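Local coordinates for uncharacterized protein AsqI (Emericella nidulans, PDB 5YY3) that catalyses the zinc-dependent ring contraction of 4'-methoxycyclopenin to 4'-methoxyviridicatin in the biosynthesis of aspoquinolone mycotoxins, at residues His168-Leu173 against Ala223-Glu228; Arg238-Asn241 against Phe246-Asn249; Gly262-Phe267 against Arg389-Trp394; Asp280-Thr285 against Leu380-Phe385. All blocks are in the same frame, centred on the assembly; numbering follows the deposited sequence.

How the contacts relate
From the N terminus, contact 1 comes first: it joins the loop before helix 174-177 to helix 210-231, and the zinc ligands His186, His190 and His218 all lie in the chain it closes off. Contact 2 follows as a short local closure in the loop after helix 210-231. Contact 3 then spans about 120 residues, bringing a later part of that loop to the start of helix 391-410, and contact 4 falls wholly within this span. Contacts 1, 2 and 3 touch: Tyr225 stacks on Trp394, and Leu247 packs on Cys392. Contact 4 stands apart, about 17 Å from contact 3 between centres, although 380-385 leads almost directly into 389-394.

Contact 1: His168-Leu173 against Ala223-Glu228; sequences HGHALL and ARYETE
Leu173 packs against one side of helix 210-231, on the phenol of Tyr225 and on Glu228, and its atoms divide the work. CB is the first to touch, 4.2 Å from Tyr225 CE1. Beyond CG the two methyls part company. CD1 comes obliquely to the phenol, 3.8 Å from Tyr225 CE1 and equally near CZ and OH at the outer end of the ring. CD2 turns to the next turn of the helix, where it lies 4.1 Å from Glu228 O and touches Glu228 CG. The first torsion of Leu173 sets CG anti to its carbonyl carbon (chi1 -64°), and the branch there sends the two methyls to different residues. A type II' turn over residues 168-171 and a short 3-10 segment at 171-173 lead up to this leucine. The helix it meets also bears the zinc ligand His218, whose side chain is about 10 Å from that of Tyr225. The Tyr225 ring reaches the loop because CG is anti to the backbone N (chi1 -174°). Its hydroxyl ends 3.9 Å from His170 CB, a packing contact; the polar partner of OH is Arg177 NH1, which also binds His170 O. His170 NE2 is held by Pro235 O. The carboxylate of Glu228 is bound by Tyr175 OH and Val565 N, leaving the CG methylene to meet Leu173.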
# COMPACT_ATOMS: atom_id res chain seq x y z
N HIS A 168 -1.96 5.54 8.34
CA HIS A 168 -0.51 5.35 8.33
C HIS A 168 -0.08 4.74 9.65
O HIS A 168 -0.90 4.55 10.55
CB HIS A 168 0.21 6.68 8.07
CG HIS A 168 -0.12 7.29 6.74
ND1 HIS A 168 0.32 6.77 5.55
CD2 HIS A 168 -0.88 8.37 6.42
CE1 HIS A 168 -0.14 7.50 4.54
NE2 HIS A 168 -0.87 8.48 5.05
N GLY A 169 1.21 4.42 9.77
CA GLY A 169 1.74 3.85 11.00
C GLY A 169 0.98 2.62 11.48
O GLY A 169 0.81 1.65 10.74
N HIS A 170 0.53 2.67 12.73
CA HIS A 170 -0.22 1.57 13.31
C HIS A 170 -1.70 1.94 13.46
O HIS A 170 -2.37 1.49 14.39
CB HIS A 170 0.37 1.19 14.67
CG HIS A 170 1.70 0.49 14.59
ND1 HIS A 170 2.90 1.17 14.69
CD2 HIS A 170 2.01 -0.82 14.45
CE1 HIS A 170 3.90 0.30 14.60
NE2 HIS A 170 3.39 -0.91 14.46
N ALA A 171 -2.22 2.76 12.54
CA ALA A 171 -3.62 3.18 12.62
C ALA A 171 -4.57 1.98 12.51
O ALA A 171 -5.66 1.99 13.09
CB ALA A 171 -3.94 4.20 11.55
N LEU A 172 -4.18 0.96 11.76
CA LEU A 172 -5.06 -0.19 11.58
C LEU A 172 -5.36 -0.89 12.91
O LEU A 172 -6.42 -1.53 13.05
CB LEU A 172 -4.46 -1.17 10.57
CG LEU A 172 -4.56 -0.77 9.09
CD1 LEU A 172 -3.95 -1.84 8.18
CD2 LEU A 172 -6.00 -0.46 8.68
N LEU A 173 -4.45 -0.77 13.87
CA LEU A 173 -4.57 -1.45 15.18
C LEU A 173 -5.53 -0.73 16.12
O LEU A 173 -5.76 -1.15 17.26
CB LEU A 173 -3.21 -1.55 15.85
CG LEU A 173 -2.23 -2.42 15.08
CD1 LEU A 173 -0.90 -2.54 15.84
CD2 LEU A 173 -2.87 -3.79 14.84
N ALA A 223 3.62 -7.56 24.65
CA ALA A 223 3.77 -8.79 23.86
C ALA A 223 2.53 -9.06 23.00
O ALA A 223 2.63 -9.42 21.83
CB ALA A 223 4.06 -9.98 24.77
N ARG A 224 1.35 -8.86 23.57
CA ARG A 224 0.12 -9.01 22.82
C ARG A 224 -0.05 -7.94 21.71
O ARG A 224 -0.41 -8.26 20.57
CB ARG A 224 -1.07 -8.98 23.78
CG ARG A 224 -1.19 -10.23 24.66
CD ARG A 224 -2.45 -10.16 25.51
NE ARG A 224 -2.64 -11.34 26.34
CZ ARG A 224 -3.35 -12.40 25.97
NH1 ARG A 224 -3.92 -12.43 24.77
NH2 ARG A 224 -3.47 -13.44 26.78
N TYR A 225 0.19 -6.67 22.05
CA TYR A 225 0.13 -5.59 21.08
C TYR A 225 1.09 -5.80 19.91
O TYR A 225 0.75 -5.56 18.74
CB TYR A 225 0.46 -4.26 21.74
CG TYR A 225 0.27 -3.06 20.83
CD1 TYR A 225 -0.99 -2.75 20.32
CD2 TYR A 225 1.34 -2.23 20.49
CE1 TYR A 225 -1.18 -1.63 19.50
CE2 TYR A 225 1.16 -1.10 19.67
CZ TYR A 225 -0.11 -0.82 19.18
OH TYR A 225 -0.33 0.28 18.38
N GLU A 226 2.30 -6.24 20.23
CA GLU A 226 3.31 -6.43 19.21
C GLU A 226 2.94 -7.63 18.36
O GLU A 226 3.09 -7.59 17.14
CB GLU A 226 4.68 -6.60 19.84
CG GLU A 226 5.29 -5.27 20.27
CD GLU A 226 6.81 -5.31 20.29
OE1 GLU A 226 7.38 -6.15 21.02
OE2 GLU A 226 7.43 -4.50 19.58
N THR A 227 2.46 -8.69 19.00
CA THR A 227 2.03 -9.87 18.26
C THR A 227 0.85 -9.51 17.34
O THR A 227 0.77 -10.00 16.21
CB THR A 227 1.63 -11.01 19.22
OG1 THR A 227 2.80 -11.40 19.97
CG2 THR A 227 1.07 -12.20 18.47
N GLU A 228 -0.05 -8.67 17.83
CA GLU A 228 -1.20 -8.24 17.04
C GLU A 228 -0.71 -7.46 15.83
O GLU A 228 -1.24 -7.59 14.72
CB GLU A 228 -2.16 -7.39 17.87
CG GLU A 228 -3.52 -7.18 17.22
CD GLU A 228 -4.47 -8.35 17.45
OE1 GLU A 228 -4.03 -9.38 18.02
OE2 GLU A 228 -5.66 -8.23 17.07

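Contact 2: Arg238-Asn241 against Phe246-Asn249; sequences RPWN and FLEN
Phe246 O receives two arginines: Arg238 NH1, through a weak bond of 3.4 Å, and Arg395 NH1 from helix 391-410. The same Arg238 guanidinium meets the carboxylate of Glu248 in a salt bridge. The two side chains come from opposite directions, and the carboxylate lies at the guanidinium edge, close to its plane, the two planes 26° apart. Arg238 NH1 also makes a weak bond of 3.2 Å to Glu248 OE1; the placement of NH2, modelled very close to the carboxylate, is doubtful in detail. Arg238 runs out extended as far as CD, and a bend at chi3 (-35°) then turns its guanidinium to Phe246 O and Glu248. Alongside lies an apolar contact. The six-membered ring of Trp240 puts CZ3 3.9 Å from Leu247 CG and 4.1 Å from Leu247 CD2, the two side chains crossing at about a right angle; Phe363 meets the indole edge-to-face. Trp240 itself is the centre of an inverse gamma turn, whose weak bond runs from Asn241 N to Pro239 O at 3.0 Å. Both charged groups have further partners: Arg238 NH1 pairs with Asp245, and Glu248 OE2 accepts from Leu236 N of a neighbouring subunit. The ion pair thus places the loop after helix 210-231, part of the hemocyanin-type domain of this tyrosinase-family enzyme, at a subunit interface.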
# COMPACT_ATOMS: atom_id res chain seq x y z
N ARG A 238 8.72 0.72 18.22
CA ARG A 238 9.95 1.36 18.67
C ARG A 238 9.79 1.80 20.11
O ARG A 238 8.96 2.66 20.41
CB ARG A 238 10.32 2.56 17.79
CG ARG A 238 11.76 3.06 18.01
CD ARG A 238 11.98 4.49 17.45
NE ARG A 238 11.19 4.66 16.24
CZ ARG A 238 10.59 5.78 15.86
NH1 ARG A 238 10.66 6.89 16.58
NH2 ARG A 238 9.90 5.77 14.74
N PRO A 239 10.57 1.22 21.02
CA PRO A 239 10.40 1.62 22.42
C PRO A 239 10.80 3.07 22.64
O PRO A 239 11.60 3.60 21.87
CB PRO A 239 11.32 0.68 23.19
CG PRO A 239 12.33 0.23 22.17
CD PRO A 239 11.63 0.22 20.84
N TRP A 240 10.24 3.69 23.67
CA TRP A 240 10.60 5.06 24.03
C TRP A 240 11.84 5.04 24.90
O TRP A 240 11.80 5.47 26.06
CB TRP A 240 9.45 5.73 24.78
CG TRP A 240 9.59 7.23 24.92
CD1 TRP A 240 10.03 7.91 26.01
CD2 TRP A 240 9.26 8.21 23.93
NE1 TRP A 240 10.01 9.26 25.77
CE2 TRP A 240 9.54 9.47 24.50
CE3 TRP A 240 8.76 8.15 22.63
CZ2 TRP A 240 9.34 10.66 23.80
CZ3 TRP A 240 8.57 9.32 21.93
CH2 TRP A 240 8.86 10.56 22.52
N ASN A 241 12.93 4.50 24.35
CA ASN A 241 14.19 4.37 25.09
C ASN A 241 15.02 5.66 25.05
O ASN A 241 15.73 5.97 26.01
CB ASN A 241 15.01 3.20 24.56
CG ASN A 241 14.47 1.84 25.01
OD1 ASN A 241 13.86 1.73 26.07
ND2 ASN A 241 14.68 0.81 24.19
N PHE A 246 10.99 11.32 18.35
CA PHE A 246 9.82 11.87 17.71
C PHE A 246 8.70 10.84 17.72
O PHE A 246 8.94 9.65 17.68
CB PHE A 246 10.13 12.28 16.28
CG PHE A 246 11.07 13.46 16.17
CD1 PHE A 246 10.59 14.76 16.24
CD2 PHE A 246 12.42 13.26 15.94
CE1 PHE A 246 11.45 15.85 16.12
CE2 PHE A 246 13.29 14.35 15.81
CZ PHE A 246 12.80 15.64 15.90
N LEU A 247 7.47 11.32 17.79
CA LEU A 247 6.30 10.52 17.50
C LEU A 247 5.86 10.85 16.07
O LEU A 247 5.10 11.78 15.85
CB LEU A 247 5.18 10.81 18.49
CG LEU A 247 5.39 10.31 19.93
CD1 LEU A 247 4.54 11.11 20.87
CD2 LEU A 247 5.02 8.84 20.01
N GLU A 248 6.33 10.10 15.08
CA GLU A 248 6.20 10.58 13.71
C GLU A 248 4.79 10.47 13.09
O GLU A 248 4.55 11.07 12.04
CB GLU A 248 7.20 9.85 12.81
CG GLU A 248 7.02 8.36 12.73
CD GLU A 248 8.10 7.61 13.49
OE1 GLU A 248 8.32 7.95 14.68
OE2 GLU A 248 8.73 6.69 12.91
N ASN A 249 3.87 9.74 13.72
CA ASN A 249 2.56 9.57 13.12
C ASN A 249 1.44 10.46 13.66
O ASN A 249 0.43 10.70 12.98
CB ASN A 249 2.13 8.12 13.22
CG ASN A 249 2.92 7.25 12.29
OD1 ASN A 249 3.15 7.62 11.14
ND2 ASN A 249 3.38 6.11 12.78

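Contact 3: Gly262-Phe267 against Arg389-Trp394; sequences GGYPPF and RDPCFW
Tyr264 donates its hydroxyl to Asp390, the N-cap residue of helix 391-410, so a loop is joined here to the first turn of a long helix of the hemocyanin-like domain. The bond from Tyr264 OH to Asp390 OD1 is 2.7 Å long and meets the syn lone pair of that carboxylate oxygen. The ring and carboxylate come from opposite directions with planes only 18° apart, and Asp390 OD2 lies near the ring plane at its edge, 3.3 Å from Tyr264 CE2. The same OD1 caps the helix: Cys392 N donates to it over 3.0 Å in a nearly straight bond (165°), approaching from above the carboxylate plane. With CG anti to the backbone N (chi1 -165°), Asp390 brings OD1 within reach of both Tyr264 OH and Cys392 N. These two donors on OD1 restrain the carboxylate, and together with the positive end of the helix dipole they would be expected to favour its ionised form. Cys392 adds apolar contact, its CB 3.4 Å from Tyr264 OH and its sulfur obliquely beside the ring, 5.2 Å from the centroid. Further out, Tyr251 packs on Asp390 and bonds to the backbone of Tyr264, while Arg369 NH2 binds Gly263 O. Arg177 NE takes up Arg389 O just ahead of the cap. Cys392 SG also lies 3.7 Å above one face of the Phe393 ring, offset toward the rim.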
# COMPACT_ATOMS: atom_id res chain seq x y z
N GLY A 262 -7.75 16.32 23.23
CA GLY A 262 -7.17 16.27 21.91
C GLY A 262 -6.00 15.30 21.80
O GLY A 262 -5.62 14.63 22.76
N GLY A 263 -5.44 15.23 20.60
CA GLY A 263 -4.26 14.43 20.37
C GLY A 263 -3.03 15.30 20.22
O GLY A 263 -2.83 16.24 21.00
N TYR A 264 -2.22 15.01 19.22
CA TYR A 264 -0.99 15.74 18.95
C TYR A 264 -0.64 15.50 17.48
O TYR A 264 -1.02 14.47 16.91
CB TYR A 264 0.13 15.29 19.90
CG TYR A 264 0.30 13.78 19.98
CD1 TYR A 264 0.99 13.11 18.99
CD2 TYR A 264 -0.25 13.04 21.03
CE1 TYR A 264 1.14 11.76 19.02
CE2 TYR A 264 -0.10 11.65 21.07
CZ TYR A 264 0.60 11.02 20.06
OH TYR A 264 0.79 9.65 20.04
N PRO A 265 0.06 16.46 16.85
CA PRO A 265 0.39 16.32 15.42
C PRO A 265 1.54 15.33 15.14
O PRO A 265 2.18 14.84 16.08
CB PRO A 265 0.80 17.75 15.02
CG PRO A 265 1.31 18.35 16.31
CD PRO A 265 0.44 17.78 17.39
N PRO A 266 1.80 15.03 13.86
CA PRO A 266 2.98 14.21 13.55
C PRO A 266 4.27 14.86 14.01
O PRO A 266 4.37 16.09 13.98
CB PRO A 266 2.94 14.10 12.03
CG PRO A 266 1.53 14.38 11.66
CD PRO A 266 1.02 15.35 12.66
N PHE A 267 5.23 14.05 14.45
CA PHE A 267 6.53 14.52 14.93
C PHE A 267 6.43 15.42 16.16
O PHE A 267 7.23 16.33 16.34
CB PHE A 267 7.28 15.22 13.79
CG PHE A 267 7.61 14.29 12.65
CD1 PHE A 267 6.71 14.09 11.62
CD2 PHE A 267 8.81 13.60 12.63
CE1 PHE A 267 7.00 13.21 10.57
CE2 PHE A 267 9.11 12.73 11.59
CZ PHE A 267 8.20 12.53 10.56
N ARG A 389 -5.47 3.75 24.22
CA ARG A 389 -5.89 4.13 22.88
C ARG A 389 -4.75 4.78 22.10
O ARG A 389 -4.69 4.69 20.87
CB ARG A 389 -7.06 5.11 22.94
CG ARG A 389 -8.20 4.73 23.86
CD ARG A 389 -9.25 5.83 23.88
NE ARG A 389 -10.39 5.41 24.67
CZ ARG A 389 -11.41 4.72 24.19
NH1 ARG A 389 -11.45 4.40 22.91
NH2 ARG A 389 -12.41 4.35 24.99
N ASP A 390 -3.84 5.43 22.83
CA ASP A 390 -2.80 6.28 22.24
C ASP A 390 -1.50 5.50 21.96
O ASP A 390 -0.95 4.86 22.85
CB ASP A 390 -2.54 7.43 23.21
CG ASP A 390 -1.75 8.56 22.59
OD1 ASP A 390 -0.95 8.31 21.65
OD2 ASP A 390 -1.92 9.71 23.07
N PRO A 391 -1.02 5.54 20.70
CA PRO A 391 0.21 4.79 20.38
C PRO A 391 1.44 5.26 21.15
O PRO A 391 2.37 4.47 21.32
CB PRO A 391 0.39 5.03 18.88
CG PRO A 391 -0.98 5.35 18.38
CD PRO A 391 -1.60 6.16 19.50
N CYS A 392 1.48 6.51 21.61
CA CYS A 392 2.68 6.92 22.36
C CYS A 392 2.81 6.13 23.67
O CYS A 392 3.93 5.88 24.13
CB CYS A 392 2.69 8.44 22.63
SG CYS A 392 1.52 9.08 23.86
N PHE A 393 1.70 5.71 24.27
CA PHE A 393 1.83 5.00 25.53
C PHE A 393 2.34 3.58 25.33
O PHE A 393 2.96 3.01 26.23
CB PHE A 393 0.51 5.01 26.29
CG PHE A 393 0.14 6.36 26.84
CD1 PHE A 393 -0.75 7.20 26.17
CD2 PHE A 393 0.76 6.85 27.98
CE1 PHE A 393 -1.06 8.45 26.67
CE2 PHE A 393 0.46 8.12 28.48
CZ PHE A 393 -0.45 8.91 27.82
N TRP A 394 2.09 3.01 24.16
CA TRP A 394 2.59 1.68 23.87
C TRP A 394 4.08 1.76 23.70
O TRP A 394 4.80 0.83 24.05
CB TRP A 394 1.89 1.07 22.63
CG TRP A 394 0.49 0.70 22.99
CD1 TRP A 394 -0.63 1.46 22.83
CD2 TRP A 394 0.08 -0.49 23.68
NE1 TRP A 394 -1.72 0.80 23.34
CE2 TRP A 394 -1.32 -0.40 23.87
CE3 TRP A 394 0.75 -1.63 24.14
CZ2 TRP A 394 -2.05 -1.41 24.49
CZ3 TRP A 394 0.02 -2.63 24.75
CH2 TRP A 394 -1.37 -2.52 24.92

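Contact 4: Asp280-Thr285 against Leu380-Phe385; sequences DTLNVT and LTISNF
This is a small packing contact between two irregular loops, partly buried, in which the single side chain of Leu282 is set against the strand-like run of backbone from Leu380 to Ile382. It sits toward the periphery of the hemocyanin-like domain, away from the zinc site. Leu282 CD1 does most of the touching. It presses on Leu380 O at 3.2 Å, a tight approach for a methyl carbon to a carbonyl oxygen, and meets the Ile382 CD1 methyl at 4.1 Å. The second branch, Leu282 CD2, is farther from Leu380 O, at 3.9 Å, so the contact is made mainly by CD1. A nearly anti second torsion (chi2 -179°) extends that methyl away from the leucine's own backbone. The side chain of Leu380 turns away, and its part in the contact is played by backbone; Leu380 N is bound by Tyr368 OH. Ile382 is fixed through backbone bonds to Tyr72 and Gly74, and Asn73 ND2 of the same loop binds Leu282 O. Around this pair, Asn283 ND2 reaches Glu365 on helix 355-367, and Thr381 OG1 accepts from Asn113, just ahead of helix 114-127.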
# COMPACT_ATOMS: atom_id res chain seq x y z
N ASP A 280 1.55 26.16 35.56
CA ASP A 280 2.31 25.49 36.61
C ASP A 280 1.37 24.78 37.61
O ASP A 280 1.78 23.85 38.31
CB ASP A 280 3.20 26.52 37.32
CG ASP A 280 4.03 25.90 38.40
OD1 ASP A 280 4.92 25.08 38.06
OD2 ASP A 280 3.79 26.22 39.59
N THR A 281 0.11 25.19 37.64
CA THR A 281 -0.89 24.56 38.50
C THR A 281 -1.29 23.15 38.05
O THR A 281 -1.90 22.40 38.81
CB THR A 281 -2.18 25.42 38.60
OG1 THR A 281 -2.78 25.55 37.30
CG2 THR A 281 -1.86 26.79 39.17
N LEU A 282 -0.96 22.79 36.81
CA LEU A 282 -1.25 21.45 36.31
C LEU A 282 -0.03 20.55 36.30
O LEU A 282 -0.15 19.33 36.29
CB LEU A 282 -1.82 21.52 34.91
CG LEU A 282 -3.30 21.83 34.74
CD1 LEU A 282 -3.61 21.82 33.26
CD2 LEU A 282 -4.13 20.80 35.47
N ASN A 283 1.15 21.16 36.31
CA ASN A 283 2.33 20.49 35.79
C ASN A 283 3.62 21.03 36.38
O ASN A 283 4.01 22.15 36.07
CB ASN A 283 2.36 20.65 34.27
CG ASN A 283 3.40 19.79 33.60
OD1 ASN A 283 3.58 18.62 33.97
ND2 ASN A 283 4.10 20.36 32.62
N VAL A 284 4.28 20.24 37.22
CA VAL A 284 5.57 20.66 37.76
C VAL A 284 6.61 20.51 36.65
O VAL A 284 6.56 19.56 35.89
CB VAL A 284 5.98 19.83 39.01
CG1 VAL A 284 7.46 20.07 39.37
CG2 VAL A 284 5.08 20.18 40.18
N THR A 285 7.52 21.47 36.54
CA THR A 285 8.55 21.41 35.52
C THR A 285 9.48 20.22 35.81
O THR A 285 10.16 20.20 36.83
CB THR A 285 9.37 22.73 35.44
OG1 THR A 285 8.54 23.79 34.95
CG2 THR A 285 10.58 22.58 34.51
N LEU A 380 -6.95 23.81 32.09
CA LEU A 380 -8.06 22.88 31.86
C LEU A 380 -7.74 21.53 32.51
O LEU A 380 -6.60 21.07 32.50
CB LEU A 380 -8.32 22.73 30.35
CG LEU A 380 -9.58 21.99 29.87
CD1 LEU A 380 -10.82 22.44 30.63
CD2 LEU A 380 -9.77 22.20 28.36
N THR A 381 -8.74 20.89 33.10
CA THR A 381 -8.53 19.62 33.78
C THR A 381 -8.06 18.53 32.81
O THR A 381 -8.59 18.40 31.71
CB THR A 381 -9.80 19.17 34.50
OG1 THR A 381 -9.90 19.88 35.74
CG2 THR A 381 -9.77 17.68 34.78
N ILE A 382 -7.04 17.79 33.22
CA ILE A 382 -6.56 16.64 32.46
C ILE A 382 -6.87 15.34 33.16
O ILE A 382 -6.42 15.10 34.27
CB ILE A 382 -5.06 16.68 32.23
CG1 ILE A 382 -4.65 17.95 31.50
CG2 ILE A 382 -4.61 15.44 31.46
CD1 ILE A 382 -3.17 18.15 31.51
N SER A 383 -7.62 14.49 32.47
CA SER A 383 -8.04 13.21 32.98
C SER A 383 -7.09 12.10 32.56
O SER A 383 -6.67 12.03 31.40
CB SER A 383 -9.45 12.90 32.50
OG SER A 383 -9.80 11.56 32.80
N ASN A 384 -6.75 11.23 33.51
CA ASN A 384 -6.12 9.98 33.15
C ASN A 384 -7.18 9.12 32.48
O ASN A 384 -7.89 8.36 33.14
CB ASN A 384 -5.55 9.26 34.37
CG ASN A 384 -4.88 7.94 34.00
OD1 ASN A 384 -4.70 7.64 32.81
ND2 ASN A 384 -4.51 7.14 35.01
N PHE A 385 -7.27 9.24 31.17
CA PHE A 385 -8.29 8.56 30.41
C PHE A 385 -7.71 8.13 29.08
O PHE A 385 -7.04 8.92 28.41
CB PHE A 385 -9.50 9.48 30.21
CG PHE A 385 -10.63 8.86 29.42
CD1 PHE A 385 -10.59 8.81 28.03
CD2 PHE A 385 -11.75 8.37 30.07
CE1 PHE A 385 -11.62 8.25 27.30
CE2 PHE A 385 -12.80 7.81 29.36
CZ PHE A 385 -12.74 7.75 27.96